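Local coordinates for HspA (Thermosynechococcus vulcanus, PDB 6EWN), which is a small heat shock protein that probably acts as a chaperone, holding partly unfolded proteins through its alpha-crystallin domain and flanking arms to limit aggregation, at residues S1-A6 with K18-G23; E13-K18 with I69-R74; V38-E43 with G63-V68. All coordinates share one frame; numbering follows the deposited sequence.

Contact 1: S1-A6 with K18-G23; sequences SFLPAA and KVELPG. With URE (urea), chain F.
Glu20 turns its CG anti to the backbone N (chi1 -160°) and then bends at chi2 (56°), a course that carries its carboxylate beside Ala5 while CB stays against the side chain of Leu3. The two neighbours share that CB, which lies 3.5 Å from Leu3 CD1 and equally close to Ala5 CB. Leu3 meets Glu20 at about a right angle: its CD1 presses on the backbone, 3.2 Å from Glu20 O, and its other methyl, CD2, faces a bound urea. The small methyl of Ala5 lets the carboxylate come close, with Ala5 CB 3.3 Å from Glu20 OE1, a contact of carbon with oxygen. Further along, Ala6 CA offers its hydrogen to the carbonyl of Lys18, with a CA to O distance of 3.3 Å and an angle of 147° at the hydrogen.

The urea touches both segments, its N1 standing 3.1 Å from Glu20 CG and 3.2 Å from Leu3 CD2. Tyr62 completes this pocket. Beyond the contact, Val19 and Leu21 touch Leu89, placing residues 18-23 against strand 89-92 of the same alpha-crystallin domain.

Ala5 O and Glu20 N approach but meet at a poor angle, and the two segments are joined without conventional hydrogen bonds. Their association therefore depends on methyls, methylenes and a CA-H donor. Such a join has little directional grip. Urea lies beside both its apolar carbons and the carboxylate end of Glu20, though whether it weakens the join is not settled by the geometry.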
ATOM      1  N   SER A   1      14.036  -4.880  -2.904  1.00  3.51           N
ATOM      2  CA  SER A   1      13.505  -5.945  -2.062  1.00 22.55           C
ATOM      3  C   SER A   1      11.996  -5.878  -2.124  1.00 15.49           C
ATOM      4  O   SER A   1      11.445  -4.969  -2.754  1.00 19.60           O
ATOM      5  CB  SER A   1      13.996  -5.840  -0.610  1.00  5.38           C
ATOM      6  OG  SER A   1      13.856  -7.077   0.046  1.00  7.66           O
ATOM      7  N   PHE A   2      11.359  -6.849  -1.466  1.00 22.73           N
ATOM      8  CA  PHE A   2       9.910  -7.062  -1.487  1.00  9.57           C
ATOM      9  C   PHE A   2       9.307  -6.952  -0.070  1.00  9.64           C
ATOM     10  O   PHE A   2       9.895  -6.259   0.760  1.00  7.62           O
ATOM     11  CB  PHE A   2       9.649  -8.413  -2.164  1.00 15.67           C
ATOM     12  CG  PHE A   2       9.100  -8.317  -3.569  1.00 16.21           C
ATOM     13  CD1 PHE A   2       8.254  -7.280  -3.954  1.00 10.01           C
ATOM     14  CD2 PHE A   2       9.429  -9.270  -4.504  1.00  7.56           C
ATOM     15  CE1 PHE A   2       7.726  -7.227  -5.268  1.00  8.31           C
ATOM     16  CE2 PHE A   2       8.909  -9.211  -5.798  1.00 20.76           C
ATOM     17  CZ  PHE A   2       8.057  -8.195  -6.170  1.00  3.19           C
ATOM     18  N   LEU A   3       8.100  -7.514   0.201  1.00 21.25           N
ATOM     19  CA  LEU A   3       7.561  -7.642   1.569  1.00  8.63           C
ATOM     20  C   LEU A   3       6.955  -9.022   1.843  1.00 23.94           C
ATOM     21  O   LEU A   3       6.345  -9.646   0.957  1.00  7.15           O
ATOM     22  CB  LEU A   3       6.501  -6.565   1.875  1.00  7.50           C
ATOM     23  CG  LEU A   3       7.038  -5.221   2.403  1.00 16.25           C
ATOM     24  CD1 LEU A   3       6.011  -4.128   2.221  1.00 14.74           C
ATOM     25  CD2 LEU A   3       7.481  -5.306   3.845  1.00 15.31           C
ATOM     26  N   PRO A   4       7.088  -9.527   3.109  1.00 27.08           N
ATOM     27  CA  PRO A   4       6.343 -10.726   3.507  1.00 34.69           C
ATOM     28  C   PRO A   4       4.895 -10.374   3.844  1.00 41.39           C
ATOM     29  O   PRO A   4       3.985 -11.209   3.742  1.00 24.90           O
ATOM     30  CB  PRO A   4       7.140 -11.226   4.727  1.00 15.04           C
ATOM     31  CG  PRO A   4       7.700 -10.037   5.304  1.00  9.93           C
ATOM     32  CD  PRO A   4       7.927  -9.034   4.216  1.00  7.66           C
ATOM     33  N   ALA A   5       4.676  -9.109   4.244  1.00 30.68           N
ATOM     34  CA  ALA A   5       3.367  -8.601   4.652  1.00 14.63           C
ATOM     35  C   ALA A   5       2.612  -7.942   3.515  1.00 20.10           C
ATOM     36  O   ALA A   5       1.782  -7.051   3.759  1.00 17.90           O
ATOM     37  CB  ALA A   5       3.525  -7.613   5.809  1.00  4.31           C
ATOM     38  N   ALA A   6       2.904  -8.320   2.273  1.00 15.18           N
ATOM     39  CA  ALA A   6       2.207  -7.780   1.110  1.00 16.86           C
ATOM     40  C   ALA A   6       1.504  -8.972   0.440  1.00 16.77           C
ATOM     41  O   ALA A   6       2.095  -9.754  -0.315  1.00 15.71           O
ATOM     42  CB  ALA A   6       3.209  -7.006   0.186  1.00 20.39           C
ATOM     43  N   LYS A  18      -3.403  -6.911   1.356  1.00 52.55           N
ATOM     44  CA  LYS A  18      -2.763  -6.246   2.481  1.00 24.29           C
ATOM     45  C   LYS A  18      -1.416  -5.675   2.070  1.00 12.71           C
ATOM     46  O   LYS A  18      -0.694  -6.258   1.264  1.00 24.08           O
ATOM     47  CB  LYS A  18      -2.557  -7.225   3.623  1.00  8.90           C
ATOM     48  CG  LYS A  18      -3.601  -8.304   3.683  1.00 14.95           C
ATOM     49  CD  LYS A  18      -4.968  -7.729   3.755  1.00 22.09           C
ATOM     50  CE  LYS A  18      -5.488  -7.745   5.167  1.00 18.30           C
ATOM     51  NZ  LYS A  18      -6.126  -6.454   5.427  1.00  3.28           N
ATOM     52  N   VAL A  19      -1.063  -4.550   2.677  1.00 24.94           N
ATOM     53  CA  VAL A  19       0.172  -3.852   2.365  1.00 18.76           C
ATOM     54  C   VAL A  19       0.837  -3.435   3.658  1.00 14.25           C
ATOM     55  O   VAL A  19       0.176  -2.942   4.577  1.00  5.42           O
ATOM     56  CB  VAL A  19      -0.091  -2.633   1.469  1.00 13.92           C
ATOM     57  CG1 VAL A  19       1.151  -1.941   1.171  1.00  3.85           C
ATOM     58  CG2 VAL A  19      -0.784  -3.064   0.210  1.00 14.71           C
ATOM     59  N   GLU A  20       2.160  -3.610   3.692  1.00 14.34           N
ATOM     60  CA  GLU A  20       3.020  -3.184   4.792  1.00  4.57           C
ATOM     61  C   GLU A  20       3.657  -1.870   4.369  1.00 18.01           C
ATOM     62  O   GLU A  20       4.832  -1.790   3.975  1.00 12.52           O
ATOM     63  CB  GLU A  20       4.062  -4.232   5.110  1.00  8.41           C
ATOM     64  CG  GLU A  20       4.694  -4.150   6.480  1.00  3.31           C
ATOM     65  CD  GLU A  20       3.723  -4.187   7.612  1.00  8.73           C
ATOM     66  OE1 GLU A  20       2.718  -4.929   7.549  1.00  5.53           O
ATOM     67  OE2 GLU A  20       3.989  -3.463   8.588  1.00 14.07           O
ATOM     68  N   LEU A  21       2.827  -0.849   4.450  1.00 20.35           N
ATOM     69  CA  LEU A  21       3.129   0.557   4.354  1.00 10.38           C
ATOM     70  C   LEU A  21       2.933   1.222   5.715  1.00 18.52           C
ATOM     71  O   LEU A  21       2.036   2.068   5.825  1.00 27.13           O
ATOM     72  CB  LEU A  21       2.197   1.164   3.283  1.00  9.58           C
ATOM     73  CG  LEU A  21       2.660   0.872   1.879  1.00  5.49           C
ATOM     74  CD1 LEU A  21       1.778   1.629   0.904  1.00  8.40           C
ATOM     75  CD2 LEU A  21       4.071   1.297   1.592  1.00 12.37           C
ATOM     76  N   PRO A  22       3.740   0.880   6.756  1.00 14.08           N
ATOM     77  CA  PRO A  22       3.559   1.509   8.079  1.00 11.14           C
ATOM     78  C   PRO A  22       4.028   2.954   8.157  1.00 16.21           C
ATOM     79  O   PRO A  22       5.036   3.344   7.565  1.00 38.37           O
ATOM     80  CB  PRO A  22       4.388   0.630   9.019  1.00  5.83           C
ATOM     81  CG  PRO A  22       5.418   0.031   8.160  1.00 26.81           C
ATOM     82  CD  PRO A  22       4.803  -0.148   6.797  1.00 20.38           C
ATOM     83  N   GLY A  23       3.295   3.734   8.964  1.00 25.94           N
ATOM     84  CA  GLY A  23       3.546   5.142   9.234  1.00 15.23           C
ATOM     85  C   GLY A  23       3.928   5.957   8.032  1.00 15.86           C
ATOM     86  O   GLY A  23       5.109   6.044   7.705  1.00 10.75           O
TER
HETATM   87  C   URE F 204       8.102  -4.900   7.693  1.00  4.78           C
HETATM   88  O   URE F 204       8.989  -5.668   7.566  1.00  8.16           O
HETATM   89  N1  URE F 204       7.785  -3.902   6.702  1.00  3.81           N
HETATM   90  N2  URE F 204       7.307  -4.951   8.878  1.00 11.14           N

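Contact 2: E13-K18 with I69-R74. With URE (urea), chain Q.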
ATOM      1  N   GLU A  13     -16.435 -11.202  -2.129  1.00 14.40           N
ATOM      2  CA  GLU A  13     -17.109  -9.921  -1.965  1.00 21.33           C
ATOM      3  C   GLU A  13     -16.182  -8.729  -2.183  1.00 19.32           C
ATOM      4  O   GLU A  13     -16.530  -7.605  -1.828  1.00 25.13           O
ATOM      5  CB  GLU A  13     -17.771  -9.838  -0.589  1.00 15.39           C
ATOM      6  CG  GLU A  13     -18.988 -10.749  -0.427  1.00 29.22           C
ATOM      7  CD  GLU A  13     -18.811 -12.040  -1.182  1.00 32.13           C
ATOM      8  OE1 GLU A  13     -17.750 -12.639  -0.930  1.00 35.18           O
ATOM      9  OE2 GLU A  13     -19.647 -12.426  -2.056  1.00 19.31           O
ATOM     10  N   ALA A  14     -15.002  -8.952  -2.750  1.00 37.29           N
ATOM     11  CA  ALA A  14     -14.135  -7.859  -3.172  1.00 20.73           C
ATOM     12  C   ALA A  14     -12.771  -8.431  -3.529  1.00 15.44           C
ATOM     13  O   ALA A  14     -12.393  -9.496  -3.031  1.00  7.69           O
ATOM     14  CB  ALA A  14     -14.007  -6.769  -2.093  1.00 26.87           C
ATOM     15  N   LEU A  15     -12.094  -7.765  -4.463  1.00 16.57           N
ATOM     16  CA  LEU A  15     -10.655  -7.874  -4.657  1.00 14.95           C
ATOM     17  C   LEU A  15      -9.961  -6.897  -3.711  1.00 17.02           C
ATOM     18  O   LEU A  15     -10.043  -5.670  -3.878  1.00  7.67           O
ATOM     19  CB  LEU A  15     -10.271  -7.597  -6.108  1.00 10.08           C
ATOM     20  CG  LEU A  15     -10.517  -8.721  -7.128  1.00 10.46           C
ATOM     21  CD1 LEU A  15     -10.621  -8.094  -8.500  1.00 33.13           C
ATOM     22  CD2 LEU A  15      -9.392  -9.727  -7.135  1.00  5.95           C
ATOM     23  N   LEU A  16      -9.267  -7.470  -2.730  1.00  6.59           N
ATOM     24  CA  LEU A  16      -8.528  -6.796  -1.678  1.00  5.20           C
ATOM     25  C   LEU A  16      -7.051  -7.184  -1.767  1.00  7.18           C
ATOM     26  O   LEU A  16      -6.595  -7.649  -2.807  1.00 10.71           O
ATOM     27  CB  LEU A  16      -9.083  -7.186  -0.301  1.00 13.06           C
ATOM     28  CG  LEU A  16     -10.597  -7.399  -0.082  1.00  7.42           C
ATOM     29  CD1 LEU A  16     -11.024  -8.856  -0.236  1.00 11.92           C
ATOM     30  CD2 LEU A  16     -11.066  -6.843   1.281  1.00  9.95           C
ATOM     31  N   LEU A  17      -6.321  -7.030  -0.665  1.00 20.50           N
ATOM     32  CA  LEU A  17      -4.870  -7.192  -0.554  1.00 25.33           C
ATOM     33  C   LEU A  17      -4.424  -6.400   0.668  1.00 35.69           C
ATOM     34  O   LEU A  17      -4.996  -5.343   0.979  1.00 14.64           O
ATOM     35  CB  LEU A  17      -4.118  -6.698  -1.804  1.00 21.59           C
ATOM     36  CG  LEU A  17      -2.583  -6.777  -1.975  1.00 15.24           C
ATOM     37  CD1 LEU A  17      -2.161  -6.452  -3.380  1.00  7.66           C
ATOM     38  CD2 LEU A  17      -1.877  -5.826  -1.133  1.00 16.13           C
ATOM     39  N   LYS A  18      -3.403  -6.911   1.356  1.00 52.55           N
ATOM     40  CA  LYS A  18      -2.763  -6.246   2.481  1.00 24.29           C
ATOM     41  C   LYS A  18      -1.416  -5.675   2.070  1.00 12.71           C
ATOM     42  O   LYS A  18      -0.694  -6.258   1.264  1.00 24.08           O
ATOM     43  CB  LYS A  18      -2.557  -7.225   3.623  1.00  8.90           C
ATOM     44  CG  LYS A  18      -3.601  -8.304   3.683  1.00 14.95           C
ATOM     45  CD  LYS A  18      -4.968  -7.729   3.755  1.00 22.09           C
ATOM     46  CE  LYS A  18      -5.488  -7.745   5.167  1.00 18.30           C
ATOM     47  NZ  LYS A  18      -6.126  -6.454   5.427  1.00  3.28           N
ATOM     48  N   ILE A  69       1.048  -5.661  -9.295  1.00 16.15           N
ATOM     49  CA  ILE A  69       0.231  -6.868  -9.196  1.00 18.33           C
ATOM     50  C   ILE A  69      -0.848  -6.897 -10.278  1.00 28.06           C
ATOM     51  O   ILE A  69      -1.732  -6.018 -10.309  1.00 20.67           O
ATOM     52  CB  ILE A  69      -0.412  -7.030  -7.821  1.00 16.49           C
ATOM     53  CG1 ILE A  69       0.671  -7.187  -6.761  1.00  8.59           C
ATOM     54  CG2 ILE A  69      -1.279  -8.244  -7.856  1.00 17.61           C
ATOM     55  CD1 ILE A  69       0.177  -7.469  -5.395  1.00  8.94           C
ATOM     56  N   PRO A  70      -0.848  -7.906 -11.147  1.00 11.64           N
ATOM     57  CA  PRO A  70      -1.946  -8.053 -12.109  1.00  7.50           C
ATOM     58  C   PRO A  70      -3.254  -8.512 -11.464  1.00 13.24           C
ATOM     59  O   PRO A  70      -3.292  -9.180 -10.423  1.00  6.06           O
ATOM     60  CB  PRO A  70      -1.428  -9.120 -13.084  1.00 19.16           C
ATOM     61  CG  PRO A  70       0.056  -9.313 -12.751  1.00 11.68           C
ATOM     62  CD  PRO A  70       0.206  -8.927 -11.343  1.00 18.03           C
ATOM     63  N   LEU A  71      -4.340  -8.196 -12.158  1.00  5.87           N
ATOM     64  CA  LEU A  71      -5.705  -8.424 -11.727  1.00 11.09           C
ATOM     65  C   LEU A  71      -6.426  -9.396 -12.673  1.00  9.43           C
ATOM     66  O   LEU A  71      -6.011  -9.562 -13.824  1.00 10.49           O
ATOM     67  CB  LEU A  71      -6.433  -7.073 -11.716  1.00  6.51           C
ATOM     68  CG  LEU A  71      -7.012  -6.389 -10.508  1.00  5.00           C
ATOM     69  CD1 LEU A  71      -6.997  -4.946 -10.729  1.00 12.98           C
ATOM     70  CD2 LEU A  71      -8.386  -6.754 -10.423  1.00 17.40           C
ATOM     71  N   PRO A  72      -7.540 -10.005 -12.248  1.00  6.63           N
ATOM     72  CA  PRO A  72      -8.404 -10.755 -13.182  1.00  2.18           C
ATOM     73  C   PRO A  72      -9.423  -9.948 -13.959  1.00  4.71           C
ATOM     74  O   PRO A  72     -10.042 -10.497 -14.888  1.00 12.20           O
ATOM     75  CB  PRO A  72      -9.157 -11.709 -12.281  1.00  5.17           C
ATOM     76  CG  PRO A  72      -8.536 -11.547 -10.895  1.00 18.99           C
ATOM     77  CD  PRO A  72      -7.970 -10.187 -10.864  1.00 11.16           C
ATOM     78  N   VAL A  73      -9.609  -8.686 -13.607  1.00  4.31           N
ATOM     79  CA  VAL A  73     -10.682  -7.874 -14.136  1.00  6.13           C
ATOM     80  C   VAL A  73     -10.185  -6.454 -14.266  1.00  4.53           C
ATOM     81  O   VAL A  73      -9.458  -5.966 -13.402  1.00  5.26           O
ATOM     82  CB  VAL A  73     -11.958  -7.897 -13.238  1.00  8.45           C
ATOM     83  CG1 VAL A  73     -12.944  -8.977 -13.693  1.00  5.00           C
ATOM     84  CG2 VAL A  73     -11.623  -7.995 -11.700  1.00  4.50           C
ATOM     85  N   ARG A  74     -10.644  -5.779 -15.326  1.00 24.25           N
ATOM     86  CA  ARG A  74     -10.475  -4.334 -15.478  1.00 18.65           C
ATOM     87  C   ARG A  74     -11.180  -3.582 -14.361  1.00 28.40           C
ATOM     88  O   ARG A  74     -12.336  -3.869 -14.017  1.00 33.75           O
ATOM     89  CB  ARG A  74     -11.034  -3.853 -16.827  1.00 32.50           C
ATOM     90  CG  ARG A  74     -11.301  -2.323 -16.909  1.00 22.81           C
ATOM     91  CD  ARG A  74     -10.615  -1.667 -18.086  1.00 14.11           C
ATOM     92  NE  ARG A  74      -9.187  -1.944 -18.112  1.00  8.03           N
ATOM     93  CZ  ARG A  74      -8.596  -2.804 -18.920  1.00  3.05           C
ATOM     94  NH1 ARG A  74      -9.282  -3.465 -19.831  1.00  1.96           N
ATOM     95  NH2 ARG A  74      -7.298  -2.980 -18.834  1.00  3.88           N
TER
HETATM   96  C   URE Q 215       3.186  -8.511 -10.108  1.00 24.28           C
HETATM   97  O   URE Q 215       3.233  -9.264 -10.922  1.00 38.17           O
HETATM   98  N1  URE Q 215       3.134  -7.095 -10.259  1.00 15.00           N
HETATM   99  N2  URE Q 215       3.155  -9.223  -8.964  1.00 24.37           N
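Leucines and isoleucine facing one another across two roughly antiparallel extended segments form an apolar join at the surface of the alpha-crystallin domain, a beta-sandwich fold to which both 13-18 and 69-74 belong. Here the backbones are too far apart for sheet pairing, with Leu15 CA 8.6 Å from Leu71 CA, and side chains bridge the gap.

Leu17 and Ile69 meet tip to tip, CD1 to CD1 at 3.2 Å. Leu17 stretches across because its CG is anti to the backbone N (chi1 -179°) and its chain continues extended, while Ile69 sends out its longer branch to match. At the other end Leu15 is the hub. Its CD1 lies 3.2 Å from Leu71 CD2 and 3.4 Å from Val73 CG2, crossing both side chains at a slant, while its CD2 points at the ring of Pro72, 4.0 Å from CD. A forked leucine suits this place, since each methyl can serve a different neighbour. Leu8 lies against both Leu17 and Ile69. A urea sits at Ile69 and Pro70, its oxygen 3.1 Å from Pro70 CD, in a pocket that Val68 completes.

The shortest methyl distances are doubtful in detail and may reflect the model. The join is made wholly of aliphatic carbon, without polar bonds to set its direction, and its stability probably comes largely from partly shielding these methyls from water.

Contact 3: V38-E43 with G63-V68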
ATOM      1  N   VAL A  38      -2.642  -1.790 -10.747  1.00  7.61           N
ATOM      2  CA  VAL A  38      -2.639  -1.024  -9.510  1.00 11.43           C
ATOM      3  C   VAL A  38      -1.198  -0.952  -9.000  1.00 29.18           C
ATOM      4  O   VAL A  38      -0.522  -1.979  -8.907  1.00 23.71           O
ATOM      5  CB  VAL A  38      -3.579  -1.686  -8.486  1.00 24.88           C
ATOM      6  CG1 VAL A  38      -4.115  -0.709  -7.415  1.00 14.75           C
ATOM      7  CG2 VAL A  38      -4.771  -2.362  -9.222  1.00 35.26           C
ATOM      8  N   SER A  39      -0.706   0.253  -8.696  1.00  8.70           N
ATOM      9  CA  SER A  39       0.692   0.453  -8.372  1.00  8.71           C
ATOM     10  C   SER A  39       0.871   0.676  -6.880  1.00  6.15           C
ATOM     11  O   SER A  39       0.123   1.437  -6.262  1.00  4.84           O
ATOM     12  CB  SER A  39       1.245   1.652  -9.156  1.00 11.65           C
ATOM     13  OG  SER A  39       2.658   1.760  -9.115  1.00 10.13           O
ATOM     14  N   ILE A  40       1.911   0.041  -6.305  1.00 28.56           N
ATOM     15  CA  ILE A  40       2.397   0.339  -4.942  1.00 12.93           C
ATOM     16  C   ILE A  40       3.681   1.172  -5.009  1.00 10.98           C
ATOM     17  O   ILE A  40       4.589   0.894  -5.805  1.00 15.26           O
ATOM     18  CB  ILE A  40       2.608  -0.956  -4.123  1.00  8.44           C
ATOM     19  CG1 ILE A  40       1.435  -1.195  -3.183  1.00 12.41           C
ATOM     20  CG2 ILE A  40       3.940  -0.920  -3.308  1.00 21.46           C
ATOM     21  CD1 ILE A  40       1.791  -1.690  -1.825  1.00 19.02           C
ATOM     22  N   SER A  41       3.763   2.195  -4.154  1.00 17.23           N
ATOM     23  CA  SER A  41       4.830   3.195  -4.236  1.00 11.58           C
ATOM     24  C   SER A  41       4.725   4.140  -3.054  1.00 17.19           C
ATOM     25  O   SER A  41       3.621   4.610  -2.749  1.00 17.94           O
ATOM     26  CB  SER A  41       4.831   3.962  -5.597  1.00 19.87           C
ATOM     27  OG  SER A  41       3.584   4.226  -6.231  1.00  5.49           O
ATOM     28  N   GLY A  42       5.853   4.387  -2.369  1.00 10.29           N
ATOM     29  CA  GLY A  42       5.856   5.183  -1.147  1.00 12.50           C
ATOM     30  C   GLY A  42       7.264   5.322  -0.619  1.00  6.19           C
ATOM     31  O   GLY A  42       8.201   4.729  -1.151  1.00  9.77           O
ATOM     32  N   GLU A  43       7.397   6.156   0.425  1.00 10.45           N
ATOM     33  CA  GLU A  43       8.633   6.347   1.196  1.00  2.96           C
ATOM     34  C   GLU A  43       8.439   7.092   2.513  1.00  7.34           C
ATOM     35  O   GLU A  43       7.913   8.207   2.540  1.00 10.13           O
ATOM     36  CB  GLU A  43       9.679   7.115   0.394  1.00 20.32           C
ATOM     37  CG  GLU A  43      11.063   6.678   0.736  1.00  8.19           C
ATOM     38  CD  GLU A  43      12.083   7.285  -0.131  1.00 10.12           C
ATOM     39  OE1 GLU A  43      12.681   8.263   0.347  1.00 13.71           O
ATOM     40  OE2 GLU A  43      12.286   6.759  -1.265  1.00 14.08           O
ATOM     41  N   GLY A  63      12.379   2.531   2.825  1.00 22.95           N
ATOM     42  CA  GLY A  63      12.512   3.357   1.650  1.00 19.79           C
ATOM     43  C   GLY A  63      11.335   3.193   0.715  1.00  5.38           C
ATOM     44  O   GLY A  63      10.212   3.202   1.196  1.00  3.83           O
ATOM     45  N   LYS A  64      11.594   3.040  -0.597  1.00  7.58           N
ATOM     46  CA  LYS A  64      10.608   3.149  -1.671  1.00 16.00           C
ATOM     47  C   LYS A  64      10.452   1.840  -2.430  1.00 16.63           C
ATOM     48  O   LYS A  64      11.351   1.003  -2.449  1.00 22.09           O
ATOM     49  CB  LYS A  64      10.987   4.233  -2.676  1.00 23.18           C
ATOM     50  CG  LYS A  64      10.255   4.111  -4.022  1.00 18.43           C
ATOM     51  CD  LYS A  64      10.690   5.107  -5.032  1.00  5.00           C
ATOM     52  CE  LYS A  64      12.167   5.145  -5.111  1.00  5.00           C
ATOM     53  NZ  LYS A  64      12.731   5.798  -6.286  1.00  5.88           N
ATOM     54  N   PHE A  65       9.307   1.696  -3.095  1.00  6.22           N
ATOM     55  CA  PHE A  65       8.863   0.407  -3.582  1.00 19.30           C
ATOM     56  C   PHE A  65       7.903   0.635  -4.733  1.00 25.87           C
ATOM     57  O   PHE A  65       6.924   1.358  -4.565  1.00  7.89           O
ATOM     58  CB  PHE A  65       8.165  -0.390  -2.480  1.00 25.91           C
ATOM     59  CG  PHE A  65       7.691   0.456  -1.316  1.00 14.59           C
ATOM     60  CD1 PHE A  65       6.521   1.197  -1.408  1.00 13.51           C
ATOM     61  CD2 PHE A  65       8.408   0.504  -0.141  1.00  6.89           C
ATOM     62  CE1 PHE A  65       6.098   1.952  -0.376  1.00  3.57           C
ATOM     63  CE2 PHE A  65       7.971   1.247   0.906  1.00  6.87           C
ATOM     64  CZ  PHE A  65       6.809   1.970   0.792  1.00  8.76           C
ATOM     65  N   GLN A  66       8.165  -0.008  -5.874  1.00 28.11           N
ATOM     66  CA  GLN A  66       7.393   0.179  -7.099  1.00 16.50           C
ATOM     67  C   GLN A  66       6.754  -1.157  -7.476  1.00 36.39           C
ATOM     68  O   GLN A  66       7.183  -1.839  -8.429  1.00 39.09           O
ATOM     69  CB  GLN A  66       8.266   0.728  -8.229  1.00  9.35           C
ATOM     70  CG  GLN A  66       8.120   2.181  -8.483  1.00  5.00           C
ATOM     71  CD  GLN A  66       8.502   2.499  -9.892  1.00  2.11           C
ATOM     72  OE1 GLN A  66       9.588   2.983 -10.158  1.00  0.86           O
ATOM     73  NE2 GLN A  66       7.600   2.239 -10.815  1.00  9.10           N
ATOM     74  N   ARG A  67       5.717  -1.523  -6.721  1.00 29.77           N
ATOM     75  CA  ARG A  67       5.005  -2.784  -6.865  1.00 17.61           C
ATOM     76  C   ARG A  67       3.723  -2.522  -7.614  1.00 12.90           C
ATOM     77  O   ARG A  67       3.234  -1.396  -7.678  1.00 26.67           O
ATOM     78  CB  ARG A  67       4.689  -3.406  -5.500  1.00  9.27           C
ATOM     79  CG  ARG A  67       4.729  -4.894  -5.432  1.00  7.38           C
ATOM     80  CD  ARG A  67       4.484  -5.436  -3.970  1.00 10.18           C
ATOM     81  NE  ARG A  67       5.369  -6.581  -3.654  1.00  4.89           N
ATOM     82  CZ  ARG A  67       4.994  -7.836  -3.406  1.00  2.75           C
ATOM     83  NH1 ARG A  67       3.724  -8.208  -3.346  1.00  7.65           N
ATOM     84  NH2 ARG A  67       5.895  -8.743  -3.154  1.00  5.59           N
ATOM     85  N   VAL A  68       3.169  -3.578  -8.173  1.00 14.88           N
ATOM     86  CA  VAL A  68       1.927  -3.429  -8.894  1.00 10.40           C
ATOM     87  C   VAL A  68       0.976  -4.572  -8.528  1.00 13.29           C
ATOM     88  O   VAL A  68       0.215  -4.473  -7.554  1.00 14.86           O
ATOM     89  CB  VAL A  68       2.231  -3.369 -10.403  1.00  4.92           C
ATOM     90  CG1 VAL A  68       1.247  -2.550 -11.095  1.00  9.04           C
ATOM     91  CG2 VAL A  68       3.596  -2.793 -10.646  1.00 26.21           C
TER
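Residues 38-43 and 63-68 run antiparallel, their directions 178° apart, and Ile40 and Arg67 form a hydrogen-bonded pair: Arg67 N donates to Ile40 O at 2.8 Å, and Ile40 N to Arg67 O at a modelled 2.4 Å, a length too short to be trusted. The side chains of this pair lie alongside each other and point the same way, Ile40 CG2 being 3.4 Å from Arg67 CB, so the branched residue packs on the aliphatic root of the arginine. The same CG2 reaches Phe65, 3.8 Å from its CD1.

The pairing is consistent with two neighbouring strands of an alpha-crystallin beta sheet, here with a single regular bridge, which may reflect the urea. Strand 38-42 keeps its partner 29-33 through a backbone hydrogen bond between Ser39 and Gln32, whereas 63-68 is helped by weak CA-H donors such as Lys64 CA toward Gly42 O.

Gly42 owes its suitability to having no side chain, because the Phe65 ring folds over its backbone with CE1 3.3 Å from Gly42 CA. The carbonyl oxygen of Gly42 stands over one face of the ring, 3.5 Å above its plane and displaced toward the rim.

At the outer end, Glu43 and Lys64 slant past each other. Glu43 OE2 comes 3.2 Å from Lys64 CB, yet stays 5.1 Å from Lys64 NZ: the lysine leaves the glutamate along an extended start (chi1 162°), and the bend at chi3 (48°) only partly turns it back. The opposite charges probably attract weakly without forming a salt bridge.

Along the chain contact 1 and contact 2 cross: 13-18 falls between the segments of contact 1 and runs on into 18-23 through the shared Lys18. Contact 3 lies wholly inside the loop that contact 2 closes, and follows contact 1. The centres of contacts 1 and 3 are about 10 Å apart, and each lies about 16 Å from contact 2. Val19 packs on Ile40, Leu21 on Phe65, Phe2 and Ala6 on Arg67, and Leu71 on Val38. Residues 13-23 thus run past both strand 38-42 and parts of 63-74. Within one alpha-crystallin domain, contact 3 pairs neighbouring segments by backbone bonds, while contacts 1 and 2 rest on side-chain packing.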